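Local coordinates for protein alpha-glucosidase ([Eubacterium] rectale, PDB 6PNR) that probably hydrolyses alpha-glycosidic bonds of sulfoquinovosides as a retaining family 31 glycoside hydrolase, and binds an aza-sugar sulfonate inhibitor, at residues Gln120-Asn125 against Val140-Thr145; Arg210-Asp215 against Leu221-Thr226; Ile589-Leu594 against Pro603-Asp608. All blocks are in the same frame, centred on the assembly; numbering follows the deposited sequence.

Interaction 1 of 3, residues Gln120-Asn125 against Val140-Thr145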
loop_
_atom_site.group_PDB
_atom_site.type_symbol
_atom_site.label_atom_id
_atom_site.label_comp_id
_atom_site.label_asym_id
_atom_site.label_seq_id
_atom_site.Cartn_x
_atom_site.Cartn_y
_atom_site.Cartn_z
ATOM N N GLN A 120 -16.422 -12.104 -6.320
ATOM C CA GLN A 120 -15.793 -10.795 -6.211
ATOM C C GLN A 120 -16.779 -9.825 -5.572
ATOM O O GLN A 120 -17.941 -9.758 -5.993
ATOM C CB GLN A 120 -15.351 -10.302 -7.590
ATOM C CG GLN A 120 -14.172 -11.093 -8.156
ATOM C CD GLN A 120 -12.880 -10.902 -7.347
ATOM O OE1 GLN A 120 -12.674 -9.860 -6.712
ATOM N NE2 GLN A 120 -12.004 -11.911 -7.375
ATOM N N MET A 121 -16.320 -9.097 -4.541
ATOM C CA MET A 121 -17.193 -8.249 -3.731
ATOM C C MET A 121 -17.179 -6.786 -4.154
ATOM O O MET A 121 -18.112 -6.050 -3.812
ATOM C CB MET A 121 -16.801 -8.326 -2.243
ATOM C CG MET A 121 -16.571 -9.754 -1.688
ATOM S SD MET A 121 -17.924 -10.929 -2.001
ATOM C CE MET A 121 -19.247 -10.191 -1.052
ATOM N N SER A 122 -16.166 -6.346 -4.892
ATOM C CA SER A 122 -16.069 -4.949 -5.323
ATOM C C SER A 122 -16.327 -4.751 -6.811
ATOM O O SER A 122 -17.044 -3.818 -7.187
ATOM C CB SER A 122 -14.688 -4.375 -4.978
ATOM O OG SER A 122 -14.537 -4.141 -3.574
ATOM N N TYR A 123 -15.759 -5.585 -7.681
ATOM C CA TYR A 123 -15.885 -5.370 -9.120
ATOM C C TYR A 123 -16.300 -6.663 -9.796
ATOM O O TYR A 123 -15.634 -7.696 -9.647
ATOM C CB TYR A 123 -14.584 -4.833 -9.716
ATOM C CG TYR A 123 -14.176 -3.551 -9.040
ATOM C CD1 TYR A 123 -14.932 -2.392 -9.189
ATOM C CD2 TYR A 123 -13.063 -3.509 -8.218
ATOM C CE1 TYR A 123 -14.563 -1.213 -8.548
ATOM C CE2 TYR A 123 -12.689 -2.347 -7.571
ATOM C CZ TYR A 123 -13.447 -1.206 -7.730
ATOM O OH TYR A 123 -13.067 -0.053 -7.082
ATOM N N PHE A 124 -17.414 -6.594 -10.525
ATOM C CA PHE A 124 -17.908 -7.716 -11.312
ATOM C C PHE A 124 -17.148 -7.802 -12.633
ATOM O O PHE A 124 -16.479 -8.800 -12.913
ATOM C CB PHE A 124 -19.417 -7.541 -11.503
ATOM C CG PHE A 124 -20.086 -8.627 -12.302
ATOM C CD1 PHE A 124 -19.761 -9.958 -12.119
ATOM C CD2 PHE A 124 -21.095 -8.301 -13.204
ATOM C CE1 PHE A 124 -20.420 -10.965 -12.862
ATOM C CE2 PHE A 124 -21.755 -9.299 -13.947
ATOM C CZ PHE A 124 -21.406 -10.624 -13.776
ATOM N N ASN A 125 -17.205 -6.745 -13.441
ATOM C CA ASN A 125 -16.302 -6.634 -14.584
ATOM C C ASN A 125 -14.879 -6.430 -14.082
ATOM O O ASN A 125 -14.577 -5.427 -13.416
ATOM C CB ASN A 125 -16.728 -5.483 -15.493
ATOM C CG ASN A 125 -15.739 -5.226 -16.617
ATOM O OD1 ASN A 125 -14.957 -6.104 -16.989
ATOM N ND2 ASN A 125 -15.776 -4.009 -17.173
ATOM N N VAL A 140 -12.221 -6.028 6.379
ATOM C CA VAL A 140 -13.279 -5.259 7.027
ATOM C C VAL A 140 -13.213 -3.840 6.488
ATOM O O VAL A 140 -12.227 -3.125 6.724
ATOM C CB VAL A 140 -13.141 -5.262 8.555
ATOM C CG1 VAL A 140 -14.269 -4.447 9.165
ATOM C CG2 VAL A 140 -13.136 -6.695 9.091
ATOM N N GLY A 141 -14.261 -3.424 5.772
ATOM C CA GLY A 141 -14.243 -2.102 5.173
ATOM C C GLY A 141 -13.818 -2.147 3.717
ATOM O O GLY A 141 -14.567 -1.701 2.836
ATOM N N ARG A 142 -12.607 -2.660 3.460
ATOM C CA ARG A 142 -12.139 -2.973 2.104
ATOM C C ARG A 142 -12.023 -1.722 1.240
ATOM O O ARG A 142 -12.068 -1.800 0.005
ATOM C CB ARG A 142 -13.053 -4.003 1.424
ATOM C CG ARG A 142 -13.260 -5.286 2.217
ATOM C CD ARG A 142 -14.255 -6.259 1.514
ATOM N NE ARG A 142 -13.628 -6.932 0.374
ATOM C CZ ARG A 142 -13.859 -6.599 -0.889
ATOM N NH1 ARG A 142 -14.708 -5.623 -1.158
ATOM N NH2 ARG A 142 -13.244 -7.233 -1.873
ATOM N N ASP A 143 -11.860 -0.563 1.886
ATOM C CA ASP A 143 -11.850 0.721 1.188
ATOM C C ASP A 143 -10.933 1.652 1.973
ATOM O O ASP A 143 -11.315 2.148 3.036
ATOM C CB ASP A 143 -13.273 1.265 1.069
ATOM C CG ASP A 143 -13.349 2.665 0.433
ATOM O OD1 ASP A 143 -12.325 3.369 0.297
ATOM O OD2 ASP A 143 -14.475 3.080 0.099
ATOM N N LYS A 144 -9.738 1.915 1.434
ATOM C CA LYS A 144 -8.723 2.652 2.180
ATOM C C LYS A 144 -9.169 4.054 2.588
ATOM O O LYS A 144 -8.516 4.651 3.453
ATOM C CB LYS A 144 -7.428 2.746 1.359
ATOM C CG LYS A 144 -7.575 3.583 0.074
ATOM C CD LYS A 144 -6.234 3.800 -0.647
ATOM C CE LYS A 144 -5.610 2.478 -1.100
ATOM N NZ LYS A 144 -6.451 1.739 -2.107
ATOM N N THR A 145 -10.249 4.590 2.012
ATOM C CA THR A 145 -10.732 5.914 2.397
ATOM C C THR A 145 -11.670 5.907 3.611
ATOM O O THR A 145 -12.075 6.981 4.055
ATOM C CB THR A 145 -11.451 6.610 1.232
ATOM O OG1 THR A 145 -12.730 6.000 1.005
ATOM C CG2 THR A 145 -10.606 6.565 -0.059
#
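S122 and R142 face each other from two irregular loops, 120-125 and 140-145, with their CA atoms 8.6 Å apart. The long arginine side chain spans this gap. R142 has a left-handed backbone (phi 64°), and its side chain is directed at M121 and S122. The chain bends at chi3 (76°), before the guanidinium.

R142 NH1 donates to S122 OG over 2.8 Å, with an N-H...O angle of 148°. The hydroxyl lies at the guanidinium edge, tilted somewhat out of the plane. M121 meets the same group differently. Its CB sits over one face, towards the rim, and is 3.6 Å from R142 NH1. The two side chains cross at about a right angle, and the far end of the methionine leads away. Next along the loop, D143 OD1 accepts from T145 N at 3.0 Å. This closes an Asx turn, and T145 OG1 reaches the same oxygen from the same face.

The arginine has further partners. NH1 also bonds to H466 O, NE to P138 O and NH2 to N164 O. S122 OG in turn bonds to H466 ND1. The contact therefore joins two loops on either side of strand 130-133 to the H466 loop. M121 lies about 13 Å from the bound inhibitor, so the contact is packing outside the immediate pocket.

The guanidinium is buried, and all three of its nitrogens donate to neutral oxygens of the protein. Several bonds and a carbon over one face are likely to fix its rotation.

Interaction 2 of 3, residues Arg210-Asp215 against Leu221-Thr226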
loop_
_atom_site.group_PDB
_atom_site.type_symbol
_atom_site.label_atom_id
_atom_site.label_comp_id
_atom_site.label_asym_id
_atom_site.label_seq_id
_atom_site.Cartn_x
_atom_site.Cartn_y
_atom_site.Cartn_z
ATOM N N ARG A 210 -7.685 -24.646 -19.716
ATOM C CA ARG A 210 -8.886 -25.118 -20.382
ATOM C C ARG A 210 -9.656 -23.916 -20.908
ATOM O O ARG A 210 -9.830 -22.923 -20.191
ATOM C CB ARG A 210 -9.737 -25.932 -19.405
ATOM C CG ARG A 210 -11.008 -26.475 -19.970
ATOM C CD ARG A 210 -11.776 -27.216 -18.892
ATOM N NE ARG A 210 -13.050 -27.670 -19.412
ATOM C CZ ARG A 210 -13.254 -28.891 -19.893
ATOM N NH1 ARG A 210 -12.261 -29.778 -19.886
ATOM N NH2 ARG A 210 -14.452 -29.225 -20.364
ATOM N N ILE A 211 -10.077 -23.986 -22.165
ATOM C CA ILE A 211 -10.818 -22.906 -22.808
ATOM C C ILE A 211 -12.031 -23.512 -23.494
ATOM O O ILE A 211 -11.899 -24.470 -24.262
ATOM C CB ILE A 211 -9.961 -22.141 -23.831
ATOM C CG1 ILE A 211 -8.634 -21.692 -23.218
ATOM C CG2 ILE A 211 -10.744 -20.961 -24.374
ATOM C CD1 ILE A 211 -7.748 -20.902 -24.187
ATOM N N GLU A 212 -13.206 -22.956 -23.234
ATOM C CA GLU A 212 -14.425 -23.524 -23.780
ATOM C C GLU A 212 -15.363 -22.397 -24.186
ATOM O O GLU A 212 -15.573 -21.459 -23.411
ATOM C CB GLU A 212 -15.062 -24.459 -22.747
ATOM C CG GLU A 212 -16.252 -25.233 -23.226
ATOM C CD GLU A 212 -16.512 -26.495 -22.395
ATOM O OE1 GLU A 212 -16.001 -26.609 -21.250
ATOM O OE2 GLU A 212 -17.222 -27.381 -22.909
ATOM N N CYS A 213 -15.920 -22.478 -25.395
ATOM C CA CYS A 213 -16.760 -21.410 -25.930
ATOM C C CYS A 213 -18.212 -21.863 -26.057
ATOM O O CYS A 213 -18.551 -23.034 -25.897
ATOM C CB CYS A 213 -16.222 -20.915 -27.287
ATOM S SG CYS A 213 -16.454 -22.077 -28.708
ATOM N N ALA A 214 -19.087 -20.901 -26.334
ATOM C CA ALA A 214 -20.499 -21.206 -26.486
ATOM C C ALA A 214 -21.187 -20.023 -27.149
ATOM O O ALA A 214 -20.693 -18.892 -27.115
ATOM C CB ALA A 214 -21.169 -21.540 -25.143
ATOM N N ASP A 215 -22.345 -20.312 -27.747
ATOM C CA ASP A 215 -23.097 -19.329 -28.521
ATOM C C ASP A 215 -23.778 -18.286 -27.634
ATOM O O ASP A 215 -23.996 -17.149 -28.072
ATOM C CB ASP A 215 -24.134 -20.068 -29.373
ATOM C CG ASP A 215 -24.969 -19.137 -30.230
ATOM O OD1 ASP A 215 -24.436 -18.100 -30.682
ATOM O OD2 ASP A 215 -26.167 -19.444 -30.449
ATOM N N LEU A 221 -22.764 -21.158 -19.283
ATOM C CA LEU A 221 -22.930 -21.626 -17.909
ATOM C C LEU A 221 -23.250 -23.115 -17.865
ATOM O O LEU A 221 -22.835 -23.809 -16.930
ATOM C CB LEU A 221 -24.018 -20.817 -17.199
ATOM C CG LEU A 221 -23.527 -19.659 -16.312
ATOM C CD1 LEU A 221 -22.683 -20.208 -15.164
ATOM C CD2 LEU A 221 -22.742 -18.651 -17.118
ATOM N N GLU A 222 -23.969 -23.631 -18.869
ATOM C CA GLU A 222 -24.161 -25.079 -18.968
ATOM C C GLU A 222 -22.826 -25.803 -19.072
ATOM O O GLU A 222 -22.592 -26.794 -18.373
ATOM C CB GLU A 222 -25.055 -25.410 -20.164
ATOM C CG GLU A 222 -26.438 -24.821 -20.008
ATOM C CD GLU A 222 -27.265 -24.849 -21.289
ATOM O OE1 GLU A 222 -26.944 -25.663 -22.194
ATOM O OE2 GLU A 222 -28.246 -24.058 -21.376
ATOM N N ARG A 223 -21.922 -25.302 -19.921
ATOM C CA ARG A 223 -20.608 -25.933 -20.063
ATOM C C ARG A 223 -19.752 -25.765 -18.807
ATOM O O ARG A 223 -19.052 -26.699 -18.390
ATOM C CB ARG A 223 -19.888 -25.353 -21.282
ATOM C CG ARG A 223 -20.672 -25.527 -22.594
ATOM C CD ARG A 223 -19.735 -25.530 -23.807
ATOM N NE ARG A 223 -20.453 -25.332 -25.067
ATOM C CZ ARG A 223 -20.976 -26.311 -25.796
ATOM N NH1 ARG A 223 -20.858 -27.573 -25.397
ATOM N NH2 ARG A 223 -21.618 -26.023 -26.922
ATOM N N ILE A 224 -19.771 -24.573 -18.210
ATOM C CA ILE A 224 -18.992 -24.326 -16.994
ATOM C C ILE A 224 -19.351 -25.346 -15.919
ATOM O O ILE A 224 -18.476 -25.945 -15.285
ATOM C CB ILE A 224 -19.225 -22.883 -16.513
ATOM C CG1 ILE A 224 -18.424 -21.904 -17.380
ATOM C CG2 ILE A 224 -18.873 -22.716 -15.022
ATOM C CD1 ILE A 224 -18.721 -20.430 -17.112
ATOM N N THR A 225 -20.647 -25.566 -15.711
ATOM C CA THR A 225 -21.078 -26.431 -14.621
ATOM C C THR A 225 -21.024 -27.907 -14.997
ATOM O O THR A 225 -20.876 -28.755 -14.109
ATOM C CB THR A 225 -22.485 -26.041 -14.172
ATOM O OG1 THR A 225 -23.371 -26.038 -15.300
ATOM C CG2 THR A 225 -22.465 -24.648 -13.556
ATOM N N THR A 226 -21.122 -28.244 -16.291
ATOM C CA THR A 226 -20.777 -29.607 -16.692
ATOM C C THR A 226 -19.349 -29.942 -16.268
ATOM O O THR A 226 -19.071 -31.053 -15.801
ATOM C CB THR A 226 -20.952 -29.789 -18.205
ATOM O OG1 THR A 226 -22.346 -29.710 -18.535
ATOM C CG2 THR A 226 -20.409 -31.163 -18.651
HETATM O O HOH W 1 -18.145 -28.609 -20.267
#
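The R223 guanidinium meets A214 CB at its edge, near its plane, with A214 CB 3.9 Å from R223 NE. C213 O and E212 OE2 approach the same flat group obliquely. The carboxylate of E212 is turned only 21° from the guanidinium plane, yet the two are not paired. E212 OE2 stands 4.4 Å from R223 NE, too far for a salt bridge.

The motif is a helix packed beside a strand that precedes it. Strand 208-213 belongs to the large antiparallel sheet of the N-terminal region. The chain turns after it into helix 217-228. R223, near the middle of that helix, lies back against the end of the strand.

The touching is mostly done by the aliphatic part of R223. Its chain is extended from CG to NE and crosses E212 at about a right angle. R223 CD comes 3.2 Å from E212 OE2, and R223 CB also borders the carboxylate. CG of E212 is anti to the backbone N (chi1 -174°), which carries the acid from the strand towards the helix.

The acid has its charge partner on its own strand. R210 NH2 forms a salt bridge to E212 OE1 at 3.2 Å, coming from above the carboxylate plane. Y179 OH, on the adjacent strand 178-182, hydrogen-bonds to the same oxygen. R210 in turn has a cation-pi contact with Y227 of the helix. The negative charge is thus likely to be balanced mainly by R210, with R223 NE a more distant neighbour.

A water links strand and helix, 3.1 Å from E212 OE2 and 2.8 Å from R223 O.

Interaction 3 of 3, residues Ile589-Leu594 against Pro603-Asp608. With SO4 (sulfate ion), chain D.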
loop_
_atom_site.group_PDB
_atom_site.type_symbol
_atom_site.label_atom_id
_atom_site.label_comp_id
_atom_site.label_asym_id
_atom_site.label_seq_id
_atom_site.Cartn_x
_atom_site.Cartn_y
_atom_site.Cartn_z
ATOM N N ILE A 589 -23.447 -3.148 -15.496
ATOM C CA ILE A 589 -24.328 -3.032 -14.345
ATOM C C ILE A 589 -24.031 -4.172 -13.382
ATOM O O ILE A 589 -24.070 -5.346 -13.766
ATOM C CB ILE A 589 -25.798 -3.044 -14.786
ATOM C CG1 ILE A 589 -26.136 -1.708 -15.474
ATOM C CG2 ILE A 589 -26.706 -3.339 -13.596
ATOM C CD1 ILE A 589 -27.412 -1.733 -16.269
ATOM N N GLN A 590 -23.744 -3.837 -12.125
ATOM C CA GLN A 590 -23.459 -4.882 -11.153
ATOM C C GLN A 590 -24.269 -4.769 -9.867
ATOM O O GLN A 590 -24.066 -5.587 -8.961
ATOM C CB GLN A 590 -21.951 -4.922 -10.832
ATOM C CG GLN A 590 -21.428 -3.738 -10.032
ATOM C CD GLN A 590 -19.968 -3.892 -9.631
ATOM O OE1 GLN A 590 -19.101 -4.162 -10.463
ATOM N NE2 GLN A 590 -19.690 -3.730 -8.339
ATOM N N TYR A 591 -25.186 -3.802 -9.756
ATOM C CA TYR A 591 -26.068 -3.714 -8.595
ATOM C C TYR A 591 -27.539 -3.898 -8.971
ATOM O O TYR A 591 -28.431 -3.606 -8.161
ATOM C CB TYR A 591 -25.829 -2.393 -7.848
ATOM C CG TYR A 591 -24.392 -2.263 -7.342
ATOM C CD1 TYR A 591 -23.853 -3.199 -6.471
ATOM C CD2 TYR A 591 -23.581 -1.218 -7.750
ATOM C CE1 TYR A 591 -22.538 -3.087 -6.013
ATOM C CE2 TYR A 591 -22.277 -1.090 -7.291
ATOM C CZ TYR A 591 -21.765 -2.020 -6.425
ATOM O OH TYR A 591 -20.461 -1.903 -6.003
ATOM N N GLU A 592 -27.814 -4.386 -10.172
ATOM C CA GLU A 592 -29.095 -4.996 -10.504
ATOM C C GLU A 592 -28.838 -6.433 -10.938
ATOM O O GLU A 592 -27.764 -6.750 -11.456
ATOM C CB GLU A 592 -29.825 -4.245 -11.642
ATOM C CG GLU A 592 -29.735 -2.723 -11.542
ATOM C CD GLU A 592 -30.544 -2.024 -12.616
ATOM O OE1 GLU A 592 -30.822 -2.658 -13.656
ATOM O OE2 GLU A 592 -30.901 -0.843 -12.418
ATOM N N TYR A 593 -29.828 -7.296 -10.735
ATOM C CA TYR A 593 -29.748 -8.670 -11.214
ATOM C C TYR A 593 -31.113 -9.141 -11.695
ATOM O O TYR A 593 -32.150 -8.646 -11.244
ATOM C CB TYR A 593 -29.215 -9.637 -10.130
ATOM C CG TYR A 593 -30.046 -9.746 -8.860
ATOM C CD1 TYR A 593 -29.823 -8.890 -7.776
ATOM C CD2 TYR A 593 -31.024 -10.723 -8.725
ATOM C CE1 TYR A 593 -30.574 -9.005 -6.597
ATOM C CE2 TYR A 593 -31.779 -10.840 -7.565
ATOM C CZ TYR A 593 -31.551 -9.985 -6.502
ATOM O OH TYR A 593 -32.308 -10.116 -5.351
ATOM N N LEU A 594 -31.100 -10.093 -12.636
ATOM C CA LEU A 594 -32.317 -10.805 -13.010
ATOM C C LEU A 594 -32.513 -11.953 -12.027
ATOM O O LEU A 594 -31.608 -12.774 -11.842
ATOM C CB LEU A 594 -32.241 -11.324 -14.453
ATOM C CG LEU A 594 -31.932 -10.256 -15.512
ATOM C CD1 LEU A 594 -31.752 -10.837 -16.928
ATOM C CD2 LEU A 594 -33.010 -9.182 -15.500
ATOM N N PRO A 603 -31.770 -3.542 -5.903
ATOM C CA PRO A 603 -31.934 -3.220 -4.476
ATOM C C PRO A 603 -31.464 -1.813 -4.127
ATOM O O PRO A 603 -30.440 -1.335 -4.616
ATOM C CB PRO A 603 -31.075 -4.282 -3.775
ATOM C CG PRO A 603 -31.051 -5.429 -4.746
ATOM C CD PRO A 603 -30.975 -4.762 -6.104
ATOM N N VAL A 604 -32.233 -1.148 -3.262
ATOM C CA VAL A 604 -31.758 0.074 -2.625
ATOM C C VAL A 604 -30.607 -0.290 -1.702
ATOM O O VAL A 604 -30.780 -1.061 -0.753
ATOM C CB VAL A 604 -32.887 0.773 -1.855
ATOM C CG1 VAL A 604 -32.334 1.975 -1.055
ATOM C CG2 VAL A 604 -33.998 1.208 -2.824
ATOM N N TYR A 605 -29.422 0.246 -1.983
ATOM C CA TYR A 605 -28.261 -0.050 -1.164
ATOM C C TYR A 605 -27.719 1.194 -0.464
ATOM O O TYR A 605 -26.576 1.184 -0.004
ATOM C CB TYR A 605 -27.171 -0.732 -1.998
ATOM C CG TYR A 605 -26.628 0.058 -3.185
ATOM C CD1 TYR A 605 -25.742 1.121 -2.999
ATOM C CD2 TYR A 605 -26.971 -0.290 -4.495
ATOM C CE1 TYR A 605 -25.227 1.838 -4.083
ATOM C CE2 TYR A 605 -26.457 0.417 -5.589
ATOM C CZ TYR A 605 -25.592 1.479 -5.372
ATOM O OH TYR A 605 -25.081 2.167 -6.447
ATOM N N GLU A 606 -28.516 2.263 -0.368
ATOM C CA GLU A 606 -28.114 3.481 0.333
ATOM C C GLU A 606 -29.181 3.847 1.356
ATOM O O GLU A 606 -30.351 3.484 1.217
ATOM C CB GLU A 606 -27.901 4.655 -0.637
ATOM C CG GLU A 606 -26.779 4.448 -1.638
ATOM C CD GLU A 606 -26.805 5.471 -2.769
ATOM O OE1 GLU A 606 -27.870 6.069 -3.011
ATOM O OE2 GLU A 606 -25.759 5.677 -3.413
ATOM N N GLN A 607 -28.769 4.592 2.376
ATOM C CA GLN A 607 -29.691 5.012 3.422
ATOM C C GLN A 607 -30.487 6.247 2.994
ATOM O O GLN A 607 -30.124 6.964 2.057
ATOM C CB GLN A 607 -28.936 5.314 4.720
ATOM C CG GLN A 607 -28.073 6.555 4.666
ATOM C CD GLN A 607 -27.441 6.869 6.007
ATOM O OE1 GLN A 607 -26.591 6.129 6.491
ATOM N NE2 GLN A 607 -27.862 7.965 6.615
ATOM N N ASP A 608 -31.598 6.477 3.695
ATOM C CA ASP A 608 -32.400 7.694 3.534
ATOM C C ASP A 608 -32.957 7.837 2.115
ATOM O O ASP A 608 -33.046 8.939 1.576
ATOM C CB ASP A 608 -31.604 8.948 3.915
ATOM C CG ASP A 608 -31.209 8.974 5.385
ATOM O OD1 ASP A 608 -31.910 8.344 6.209
ATOM O OD2 ASP A 608 -30.190 9.624 5.712
HETATM S S SO4 D . -24.598 -0.232 -11.454
HETATM O O1 SO4 D . -23.434 -1.084 -11.735
HETATM O O2 SO4 D . -24.928 0.540 -12.663
HETATM O O3 SO4 D . -24.277 0.717 -10.378
HETATM O O4 SO4 D . -25.757 -1.059 -11.070
HETATM O O HOH W 2 -29.666 -1.337 -7.165
#
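The apolar part of the contact joins Y591 and Y593 to Y605 and P603. Y591 and Y605 cross at about a right angle, their rings set obliquely, centroids 4.9 Å apart and planes at 51°. The closest approach is Y605 CE2 to Y591 CB, at 3.7 Å. The hydroxyl of Y605 passes near CD2 of the Y591 ring. CG of Y605 lies between its backbone N and carbonyl carbon (chi1 60°), which brings the ring over to Y591. Q590 CG lies over the centre of one face of the Y591 ring. Further along, Y593 CE1 meets P603 CG at 4.1 Å, and Y593 OH bonds to F516 O.

The segments lie at the two ends of a beta hairpin, 589-594 running into its first strand and 603-608 following its second. Strands 593-595 and 599-601 are antiparallel neighbours in the sheet of the family 31 C-terminal domain, and Y593 pairs with I601 through the backbone. The contact lies at the open end of this hairpin, where the chain enters and leaves it. Helix 469-481 meets it there, with A470 touching both Y591 and Y605.

An alanine in place of Y591 would probably open a gap beside Y605 and leave the CG of Q590 without the ring it lies against.

The polar links run through the backbone. A water donates to Y591 O at 2.8 Å and to P603 O at 2.7 Å, bridging the segments. A sulfate ion, probably from the crystallisation liquor, takes two backbone N-H groups. Q590 N donates to its O1 at 2.8 Å, nearly straight at 165°. Y591 N donates to sulfate O4 at 3.1 Å, more bent. Sulfate O3 sits at the edge of the Y591 ring, 3.3 Å from CD2.

Overall arrangement
Interactions 1 and 3 are neighbours, with centres about 15 Å apart. They touch through Q590, whose side-chain amide probably bonds to S122 O and F124 N. Both also lie against helix 469-481, through F124 in one and the tyrosines in the other. Interaction 2 stands apart, its centre about 28 Å from that of interaction 1 and 29 Å from that of interaction 3. Interaction 1 is buried, and one charged group there is held by direct bonds. The other two are partly buried, and each has a bridging water. Interaction 2 sets aliphatic arginine carbons against an acid on the N-terminal sheet. Interaction 3 is mainly aromatic and belongs to the C-terminal domain.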